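Local coordinates for glyoxalase family protein (Bacillus cereus, PDB 1ZSW) that is of unknown function but binds a zinc ion and belongs to the glyoxalase/bleomycin resistance/dioxygenase (vicinal oxygen chelate) superfamily, at residues Ser196-Ile201 against Ile227-Leu232; Lys119-Lys124 against Ser170-Lys175; Asp113-Trp118 against Leu153-Gly158. All blocks are in the same frame, centred on the assembly; numbering follows the deposited sequence. Where two conformers were deposited one is given.

Contact 1 (Ser196-Ile201 against Ile227-Leu232); sequences STLTEI and IVVKYL
With CG anti to its carbonyl carbon (chi1 -63°) and CD1 continuing the chain in extended form, Leu-198 stretches from the helix to the strand and meets Ile-227, whose CG1 is likewise anti to the carbonyl carbon (chi1 -66°) and whose CD1 also continues the chain in extended form. The two chains cross obliquely, and their methyl ends bridge two backbones whose nearest CA atoms, those of Leu-198 and Ile-227, are 9.1 Å apart.

The touching is done by methyl groups. Leu-198 CD2 comes to 4.0 Å from Ile-227 CD1, and Leu-198 CD1 is almost as near the same methyl at 4.1 Å, so the isopropyl fork of the leucine straddles the end of the isoleucine. The CD1 branch of Leu-198 also faces the strand itself: it is 4.2 Å from Ile-227 CG2 and 4.2 Å from Val-229 CG2. Ile-227 and Val-229, two positions apart, both send their CB toward the helix, whereas that of Val-228 between them points away. These are ordinary van der Waals spacings; the three residues are buried, and all the cross-contacts are between methyl groups.

Strand 180-188, helix 191-201 and strands 205-209, 213-217 and 227-231 follow one another in the beta-alpha-beta-beta-beta order of the vicinal oxygen chelate fold, and this contact presses the helix against the last of those strands. The zinc site is some way off, the Ile-227 side chain being about 12 Å from those of the zinc ligands His-246 and Glu-294. Phe-216 of strand 213-217 packs on Leu-198, Leu-186 and Val-188 of strand 180-188 touch Ile-227 and Val-229 respectively, and Leu-191 and Met-194, earlier in the helix, extend the cover over Val-229.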
loop_
_atom_site.group_PDB
_atom_site.type_symbol
_atom_site.label_atom_id
_atom_site.label_comp_id
_atom_site.label_asym_id
_atom_site.label_seq_id
_atom_site.Cartn_x
_atom_site.Cartn_y
_atom_site.Cartn_z
ATOM N N SER A 196 -3.791 11.019 16.921
ATOM C CA SER A 196 -4.621 10.368 17.925
ATOM C C SER A 196 -5.176 9.045 17.417
ATOM O O SER A 196 -5.171 8.042 18.110
ATOM C CB SER A 196 -5.772 11.304 18.320
ATOM O OG SER A 196 -6.636 10.665 19.263
ATOM N N THR A 197 -5.634 9.012 16.167
ATOM C CA THR A 197 -6.098 7.751 15.597
ATOM C C THR A 197 -5.034 6.641 15.630
ATOM O O THR A 197 -5.289 5.490 16.076
ATOM C CB THR A 197 -6.637 7.980 14.135
ATOM O OG1 THR A 197 -7.810 8.802 14.215
ATOM C CG2 THR A 197 -6.989 6.638 13.451
ATOM N N LEU A 198 -3.846 6.993 15.149
ATOM C CA LEU A 198 -2.769 6.051 15.025
ATOM C C LEU A 198 -2.276 5.594 16.384
ATOM O O LEU A 198 -2.079 4.409 16.563
ATOM C CB LEU A 198 -1.604 6.634 14.206
ATOM C CG LEU A 198 -1.946 6.976 12.747
ATOM C CD1 LEU A 198 -0.708 7.501 12.066
ATOM C CD2 LEU A 198 -2.436 5.740 11.990
ATOM N N THR A 199 -2.112 6.522 17.329
ATOM C CA THR A 199 -1.527 6.105 18.611
ATOM C C THR A 199 -2.548 5.589 19.587
ATOM O O THR A 199 -2.279 4.597 20.269
ATOM C CB THR A 199 -0.730 7.250 19.290
ATOM O OG1 THR A 199 -1.618 8.363 19.525
ATOM C CG2 THR A 199 0.415 7.677 18.417
ATOM N N GLU A 200 -3.690 6.262 19.690
ATOM C CA GLU A 200 -4.700 5.887 20.694
ATOM C C GLU A 200 -5.548 4.701 20.319
ATOM O O GLU A 200 -5.922 3.894 21.194
ATOM C CB GLU A 200 -5.588 7.066 21.054
ATOM C CG GLU A 200 -4.797 8.273 21.515
ATOM C CD GLU A 200 -5.672 9.477 21.771
ATOM O OE1 GLU A 200 -6.913 9.305 21.806
ATOM O OE2 GLU A 200 -5.123 10.593 21.910
ATOM N N ILE A 201 -5.869 4.558 19.030
ATOM C CA ILE A 201 -6.623 3.376 18.641
ATOM C C ILE A 201 -5.680 2.241 18.293
ATOM O O ILE A 201 -5.741 1.165 18.869
ATOM C CB ILE A 201 -7.547 3.619 17.414
ATOM C CG1 ILE A 201 -8.449 4.831 17.628
ATOM C CG2 ILE A 201 -8.307 2.306 17.098
ATOM C CD1 ILE A 201 -9.382 5.133 16.415
ATOM N N ILE A 227 4.313 5.417 8.968
ATOM C CA ILE A 227 3.446 6.453 8.372
ATOM C C ILE A 227 4.047 7.815 8.695
ATOM O O ILE A 227 4.345 8.081 9.854
ATOM C CB ILE A 227 2.024 6.355 8.914
ATOM C CG1 ILE A 227 1.407 5.018 8.419
ATOM C CG2 ILE A 227 1.193 7.479 8.372
ATOM C CD1 ILE A 227 -0.011 4.837 8.992
ATOM N N VAL A 228 4.204 8.624 7.661
ATOM C CA VAL A 228 4.655 10.019 7.770
ATOM C C VAL A 228 3.411 10.882 7.610
ATOM O O VAL A 228 2.750 10.834 6.567
ATOM C CB VAL A 228 5.651 10.339 6.649
ATOM C CG1 VAL A 228 6.036 11.838 6.707
ATOM C CG2 VAL A 228 6.895 9.471 6.802
ATOM N N VAL A 229 3.107 11.697 8.609
ATOM C CA VAL A 229 1.913 12.542 8.579
ATOM C C VAL A 229 2.375 13.989 8.415
ATOM O O VAL A 229 3.146 14.482 9.240
ATOM C CB VAL A 229 1.037 12.388 9.840
ATOM C CG1 VAL A 229 -0.195 13.311 9.761
ATOM C CG2 VAL A 229 0.582 10.933 10.007
ATOM N N LYS A 230 1.920 14.605 7.338
ATOM C CA LYS A 230 2.273 16.010 7.026
ATOM C C LYS A 230 1.058 16.929 7.136
ATOM O O LYS A 230 -0.037 16.635 6.634
ATOM C CB LYS A 230 2.839 16.130 5.604
ATOM C CG LYS A 230 4.131 15.336 5.381
ATOM C CD LYS A 230 4.632 15.472 3.973
ATOM C CE LYS A 230 5.193 16.839 3.656
ATOM N NZ LYS A 230 5.627 16.845 2.234
ATOM N N TYR A 231 1.260 18.089 7.773
ATOM C CA TYR A 231 0.204 19.082 7.827
ATOM C C TYR A 231 0.288 19.949 6.574
ATOM O O TYR A 231 1.367 20.457 6.219
ATOM C CB TYR A 231 0.386 19.960 9.082
ATOM C CG TYR A 231 -0.437 21.244 9.013
ATOM C CD1 TYR A 231 0.185 22.480 9.070
ATOM C CD2 TYR A 231 -1.819 21.210 8.866
ATOM C CE1 TYR A 231 -0.561 23.667 9.016
ATOM C CE2 TYR A 231 -2.567 22.395 8.782
ATOM C CZ TYR A 231 -1.916 23.604 8.866
ATOM O OH TYR A 231 -2.650 24.758 8.807
ATOM N N LEU A 232 -0.823 20.081 5.878
ATOM C CA LEU A 232 -0.921 21.012 4.765
ATOM C C LEU A 232 -2.306 21.618 4.771
ATOM O O LEU A 232 -3.322 20.912 4.871
ATOM C CB LEU A 232 -0.609 20.354 3.407
ATOM C CG LEU A 232 -0.597 21.258 2.156
ATOM C CD1 LEU A 232 0.617 22.204 2.235
ATOM C CD2 LEU A 232 -0.497 20.439 0.889
#

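Contact 2 (Lys119-Lys124 against Ser170-Lys175); sequences KERFEK and SEVPAK
Arg-121 in the last turns of helix 112-124 faces Val-172 in the long loop between strands 150-155 and 180-188 with their CA atoms 9.5 Å apart, a gap spanned mainly by the arginine side chain. The loop is shaped here by an ST turn, in which Ser-170 OG accepts the backbone N-H of Val-172 at 3.1 Å, a nearly straight bond of 165°. The same hydroxyl is hydrogen-bonded to Gly-53 O.

Arg-121 leaves the helix with CG anti to its backbone N (chi1 -170°) and runs extended to NE, which carries the guanidinium across to the loop. Val-172 CG2 sits over one face of that group, displaced toward its rim, and is 4.0 Å from Arg-121 NE. Glu-171 approaches at about a right angle to the arginine chain, and its CB lies obliquely 3.5 Å from Arg-121 NH1.

The polar grip on the guanidinium comes chiefly from elsewhere: NE is bonded to Val-51 O and NH1 to Asn-50 O, so the group links helix 112-124 to the end of helix 41-51 while the loop closes over it. These bonds would fix the rotation of the group, with one face turned to the valine methyl. Val-172 in turn rests on Tyr-117 and Trp-118, one turn back in the helix. The contact therefore joins a helix, a loop and a second helix end, away from the zinc site.

Opposite charges come near without direct contact, Arg-121 NH1 and Glu-171 OE2 being 4.9 Å apart, an arrangement that would probably give modest mutual stabilisation. A water bridges them: it lies in the guanidinium plane at its edge, accepts from Arg-121 NH1 at 2.9 Å and donates to Glu-171 OE2 at 2.9 Å.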
loop_
_atom_site.group_PDB
_atom_site.type_symbol
_atom_site.label_atom_id
_atom_site.label_comp_id
_atom_site.label_asym_id
_atom_site.label_seq_id
_atom_site.Cartn_x
_atom_site.Cartn_y
_atom_site.Cartn_z
ATOM N N LYS A 119 18.957 5.068 -9.709
ATOM C CA LYS A 119 19.188 6.340 -10.375
ATOM C C LYS A 119 19.553 6.113 -11.842
ATOM O O LYS A 119 18.973 6.746 -12.721
ATOM C CB LYS A 119 20.280 7.155 -9.653
ATOM C CG LYS A 119 20.382 8.587 -10.180
ATOM C CD LYS A 119 20.680 9.573 -9.073
ATOM C CE LYS A 119 20.222 10.979 -9.473
ATOM N NZ LYS A 119 20.894 11.450 -10.721
ATOM N N GLU A 120 20.497 5.211 -12.122
ATOM C CA GLU A 120 20.840 4.944 -13.533
ATOM C C GLU A 120 19.658 4.384 -14.321
ATOM O O GLU A 120 19.396 4.805 -15.453
ATOM C CB GLU A 120 22.085 4.059 -13.677
ATOM C CG GLU A 120 22.321 3.493 -15.099
ATOM C CD GLU A 120 22.490 4.556 -16.186
ATOM O OE1 GLU A 120 23.110 5.616 -15.926
ATOM O OE2 GLU A 120 22.012 4.312 -17.317
ATOM N N ARG A 121 18.918 3.459 -13.711
ATOM C CA ARG A 121 17.760 2.876 -14.381
ATOM C C ARG A 121 16.678 3.910 -14.717
ATOM O O ARG A 121 16.076 3.877 -15.782
ATOM C CB ARG A 121 17.171 1.751 -13.510
ATOM C CG ARG A 121 16.103 0.922 -14.240
ATOM C CD ARG A 121 15.866 -0.412 -13.515
ATOM N NE ARG A 121 14.861 -1.198 -14.249
ATOM C CZ ARG A 121 15.144 -2.013 -15.259
ATOM N NH1 ARG A 121 14.166 -2.679 -15.866
ATOM N NH2 ARG A 121 16.410 -2.144 -15.677
ATOM N N PHE A 122 16.438 4.836 -13.789
ATOM C CA PHE A 122 15.487 5.903 -14.005
ATOM C C PHE A 122 15.941 6.831 -15.141
ATOM O O PHE A 122 15.110 7.307 -15.927
ATOM C CB PHE A 122 15.278 6.701 -12.705
ATOM C CG PHE A 122 14.468 5.965 -11.642
ATOM C CD1 PHE A 122 14.530 6.361 -10.311
ATOM C CD2 PHE A 122 13.638 4.889 -11.983
ATOM C CE1 PHE A 122 13.784 5.707 -9.297
ATOM C CE2 PHE A 122 12.889 4.222 -10.989
ATOM C CZ PHE A 122 12.959 4.632 -9.653
ATOM N N GLU A 123 17.249 7.083 -15.219
ATOM C CA GLU A 123 17.807 7.884 -16.314
ATOM C C GLU A 123 17.504 7.170 -17.630
ATOM O O GLU A 123 16.927 7.749 -18.556
ATOM C CB GLU A 123 19.321 8.063 -16.143
ATOM C CG GLU A 123 19.743 8.960 -14.973
ATOM C CD GLU A 123 21.229 8.849 -14.651
ATOM O OE1 GLU A 123 21.974 8.238 -15.449
ATOM O OE2 GLU A 123 21.649 9.357 -13.591
ATOM N N LYS A 124 17.852 5.885 -17.679
ATOM C CA LYS A 124 17.648 5.059 -18.861
ATOM C C LYS A 124 16.189 5.041 -19.345
ATOM O O LYS A 124 15.907 5.118 -20.540
ATOM C CB LYS A 124 18.136 3.634 -18.589
ATOM C CG LYS A 124 17.783 2.617 -19.682
ATOM C CD LYS A 124 18.431 2.955 -21.028
ATOM C CE LYS A 124 19.936 2.723 -21.004
ATOM N NZ LYS A 124 20.264 1.383 -20.433
ATOM N N SER A 170 12.292 -11.120 -12.681
ATOM C CA SER A 170 12.380 -9.652 -12.759
ATOM C C SER A 170 13.464 -9.181 -13.722
ATOM O O SER A 170 14.472 -9.854 -13.885
ATOM C CB SER A 170 12.704 -9.111 -11.379
ATOM O OG SER A 170 12.660 -7.671 -11.401
ATOM N N GLU A 171 13.280 -8.020 -14.339
ATOM C CA GLU A 171 14.370 -7.355 -15.047
ATOM C C GLU A 171 15.493 -6.859 -14.142
ATOM O O GLU A 171 16.596 -6.551 -14.625
ATOM C CB GLU A 171 13.838 -6.158 -15.836
ATOM C CG GLU A 171 12.879 -6.503 -16.963
ATOM C CD GLU A 171 13.564 -7.217 -18.095
ATOM O OE1 GLU A 171 13.058 -8.273 -18.537
ATOM O OE2 GLU A 171 14.611 -6.728 -18.551
ATOM N N VAL A 172 15.208 -6.766 -12.838
ATOM C CA VAL A 172 16.108 -6.164 -11.850
ATOM C C VAL A 172 16.867 -7.227 -11.063
ATOM O O VAL A 172 16.278 -8.247 -10.649
ATOM C CB VAL A 172 15.261 -5.287 -10.847
ATOM C CG1 VAL A 172 16.130 -4.632 -9.768
ATOM C CG2 VAL A 172 14.515 -4.236 -11.627
ATOM N N PRO A 173 18.199 -7.022 -10.862
ATOM C CA PRO A 173 18.959 -7.989 -10.076
ATOM C C PRO A 173 18.351 -8.179 -8.692
ATOM O O PRO A 173 17.886 -7.201 -8.097
ATOM C CB PRO A 173 20.334 -7.315 -9.915
ATOM C CG PRO A 173 20.436 -6.318 -10.940
ATOM C CD PRO A 173 19.020 -5.909 -11.345
ATOM N N ALA A 174 18.338 -9.411 -8.178
ATOM C CA ALA A 174 17.764 -9.672 -6.865
ATOM C C ALA A 174 18.229 -8.664 -5.808
ATOM O O ALA A 174 17.421 -8.186 -5.007
ATOM C CB ALA A 174 18.095 -11.063 -6.396
ATOM N N LYS A 175 19.525 -8.359 -5.800
ATOM C CA LYS A 175 20.082 -7.586 -4.683
ATOM C C LYS A 175 19.675 -6.112 -4.690
ATOM O O LYS A 175 19.951 -5.402 -3.707
ATOM C CB LYS A 175 21.604 -7.707 -4.649
ATOM C CG LYS A 175 22.285 -6.987 -5.791
ATOM C CD LYS A 175 23.726 -7.477 -5.868
ATOM C CE LYS A 175 24.679 -6.360 -6.023
ATOM N NZ LYS A 175 26.098 -6.888 -6.056
HETATM O O HOH W 1 14.758 -3.817 -18.418
#

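Contact 3 (Asp113-Trp118 against Leu153-Gly158); sequences DSLHYW and LLVSNG
Leu-115 is the bump of this contact, fitting into the hollow that Leu-153 and Val-155 form along strand 150-155. Helix 113-118 runs nearly antiparallel to segment 153-155, at 157°, with their axes 8.9 Å apart at closest. Strand 101-109, helix 112-124 and the strands ending with 150-155 follow the beta-alpha-beta-beta-beta order of the vicinal oxygen chelate fold, in which the helix packs on one face of the sheet.

The fork of Leu-115 divides between the two strand residues. Leu-115 CD2 slides past Leu-153 in the reverse direction and comes 3.8 Å from Leu-153 CB, while Leu-115 CD1 presses on Val-155 CG2 at 3.5 Å, a tighter fit than usual for two methyls.

A second bump points the other way. The Leu-153 chain, its CG opposite the carbonyl carbon (chi1 -56°), reaches out to CD1 and meets the Trp-118 side chain at about a right angle. Leu-153 CD1 lies 3.3 Å from Trp-118 CB and nearly as close to CG, oblique to the ring. Tyr-117 CE1 lies over the centre of one face of the indole. Val-109 of strand 101-109 packs on both Leu-115 and Trp-118, and Leu-141 of strand 138-144 on Leu-115, adding further apolar cover; the buried indole N-H is satisfied beyond it, with Trp-118 NE1 hydrogen-bonded to His-176 O.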
loop_
_atom_site.group_PDB
_atom_site.type_symbol
_atom_site.label_atom_id
_atom_site.label_comp_id
_atom_site.label_asym_id
_atom_site.label_seq_id
_atom_site.Cartn_x
_atom_site.Cartn_y
_atom_site.Cartn_z
ATOM N N ASP A 113 23.836 1.452 -2.448
ATOM C CA ASP A 113 24.234 0.963 -3.771
ATOM C C ASP A 113 23.033 0.750 -4.701
ATOM O O ASP A 113 23.051 1.203 -5.835
ATOM C CB ASP A 113 25.052 -0.334 -3.635
ATOM C CG ASP A 113 25.495 -0.906 -4.982
ATOM O OD1 ASP A 113 25.536 -2.156 -5.115
ATOM O OD2 ASP A 113 25.802 -0.116 -5.902
ATOM N N SER A 114 21.987 0.079 -4.204
ATOM C CA SER A 114 20.703 -0.047 -4.910
ATOM C C SER A 114 20.159 1.314 -5.326
ATOM O O SER A 114 19.633 1.470 -6.433
ATOM C CB SER A 114 19.634 -0.831 -4.101
ATOM O OG SER A 114 20.160 -2.005 -3.485
ATOM N N LEU A 115 20.273 2.333 -4.468
ATOM C CA LEU A 115 19.891 3.673 -4.932
ATOM C C LEU A 115 20.641 4.136 -6.185
ATOM O O LEU A 115 20.065 4.761 -7.077
ATOM C CB LEU A 115 20.028 4.724 -3.818
ATOM C CG LEU A 115 19.145 4.559 -2.587
ATOM C CD1 LEU A 115 19.418 5.684 -1.588
ATOM C CD2 LEU A 115 17.631 4.541 -2.979
ATOM N N HIS A 116 21.921 3.800 -6.271
ATOM C CA HIS A 116 22.710 4.162 -7.446
ATOM C C HIS A 116 22.278 3.375 -8.666
ATOM O O HIS A 116 22.150 3.940 -9.756
ATOM C CB HIS A 116 24.210 4.005 -7.158
ATOM C CG HIS A 116 24.723 5.008 -6.171
ATOM N ND1 HIS A 116 24.990 6.316 -6.514
ATOM C CD2 HIS A 116 24.982 4.907 -4.847
ATOM C CE1 HIS A 116 25.397 6.975 -5.445
ATOM N NE2 HIS A 116 25.406 6.143 -4.420
ATOM N N TYR A 117 21.998 2.080 -8.463
ATOM C CA TYR A 117 21.416 1.257 -9.509
ATOM C C TYR A 117 20.117 1.873 -10.050
ATOM O O TYR A 117 19.904 2.019 -11.261
ATOM C CB TYR A 117 21.163 -0.176 -8.988
ATOM C CG TYR A 117 20.340 -0.966 -9.964
ATOM C CD1 TYR A 117 18.938 -0.929 -9.917
ATOM C CD2 TYR A 117 20.945 -1.724 -10.968
ATOM C CE1 TYR A 117 18.172 -1.618 -10.838
ATOM C CE2 TYR A 117 20.192 -2.423 -11.889
ATOM C CZ TYR A 117 18.802 -2.384 -11.817
ATOM O OH TYR A 117 18.066 -3.045 -12.756
ATOM N N TRP A 118 19.227 2.250 -9.128
ATOM C CA TRP A 118 17.961 2.869 -9.492
ATOM C C TRP A 118 18.038 4.217 -10.176
ATOM O O TRP A 118 17.311 4.487 -11.134
ATOM C CB TRP A 118 17.035 2.889 -8.260
ATOM C CG TRP A 118 16.453 1.473 -8.052
ATOM C CD1 TRP A 118 16.740 0.601 -7.062
ATOM C CD2 TRP A 118 15.485 0.857 -8.886
ATOM N NE1 TRP A 118 16.028 -0.592 -7.265
ATOM C CE2 TRP A 118 15.246 -0.434 -8.368
ATOM C CE3 TRP A 118 14.827 1.257 -10.059
ATOM C CZ2 TRP A 118 14.334 -1.333 -8.976
ATOM C CZ3 TRP A 118 13.901 0.375 -10.661
ATOM C CH2 TRP A 118 13.706 -0.919 -10.119
ATOM N N LEU A 153 12.209 5.654 -3.070
ATOM C CA LEU A 153 12.994 4.508 -2.685
ATOM C C LEU A 153 13.754 4.788 -1.391
ATOM O O LEU A 153 14.317 5.896 -1.220
ATOM C CB LEU A 153 13.962 4.115 -3.799
ATOM C CG LEU A 153 13.404 3.828 -5.166
ATOM C CD1 LEU A 153 14.547 3.519 -6.110
ATOM C CD2 LEU A 153 12.440 2.610 -5.121
ATOM N N LEU A 154 13.753 3.831 -0.490
ATOM C CA LEU A 154 14.279 4.034 0.868
ATOM C C LEU A 154 15.222 2.894 1.237
ATOM O O LEU A 154 14.906 1.714 1.052
ATOM C CB LEU A 154 13.138 4.047 1.873
ATOM C CG LEU A 154 11.994 5.047 1.705
ATOM C CD1 LEU A 154 10.806 4.624 2.640
ATOM C CD2 LEU A 154 12.498 6.492 1.960
ATOM N N VAL A 155 16.384 3.217 1.772
ATOM C CA VAL A 155 17.329 2.170 2.105
ATOM C C VAL A 155 16.971 1.428 3.349
ATOM O O VAL A 155 16.794 2.020 4.412
ATOM C CB VAL A 155 18.796 2.679 2.152
ATOM C CG1 VAL A 155 19.696 1.582 2.678
ATOM C CG2 VAL A 155 19.203 3.121 0.770
ATOM N N SER A 156 16.895 0.103 3.194
ATOM C CA SER A 156 16.490 -0.802 4.249
ATOM C C SER A 156 17.645 -1.417 5.027
ATOM O O SER A 156 17.442 -1.883 6.136
ATOM C CB SER A 156 15.626 -1.934 3.678
ATOM O OG SER A 156 16.419 -2.896 2.970
ATOM N N ASN A 157 18.840 -1.434 4.433
ATOM C CA ASN A 157 19.967 -2.194 4.984
ATOM C C ASN A 157 19.668 -3.694 4.958
ATOM O O ASN A 157 20.219 -4.465 5.750
ATOM C CB ASN A 157 20.303 -1.734 6.411
ATOM C CG ASN A 157 20.650 -0.259 6.477
ATOM O OD1 ASN A 157 21.438 0.240 5.671
ATOM N ND2 ASN A 157 20.052 0.450 7.433
ATOM N N GLY A 158 18.779 -4.099 4.054
ATOM C CA GLY A 158 18.411 -5.512 3.921
ATOM C C GLY A 158 17.301 -5.992 4.848
ATOM O O GLY A 158 16.852 -7.133 4.730
#

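How the contacts relate
Of the segments in these contacts, those on helix 112-124 come first from the N terminus, 113-118 serving contact 3 and then 119-124 contact 2. The chain returns at 153-158 to close contact 3, and only afterwards at 170-175 to close contact 2, so the two loops cross. They also touch, with Pro-173 CD 3.3 Å from Tyr-117 OH. One helix is thereby fastened to its own sheet and to the linking loop that leads to strand 180-188. Contact 1 follows in series, joining helix 191-201 to strand 227-231. Contacts 1 and 3 reach the same curled sheet, in which strands 101-109 and 180-188 pair; the centres of these two contacts are about 27 Å apart.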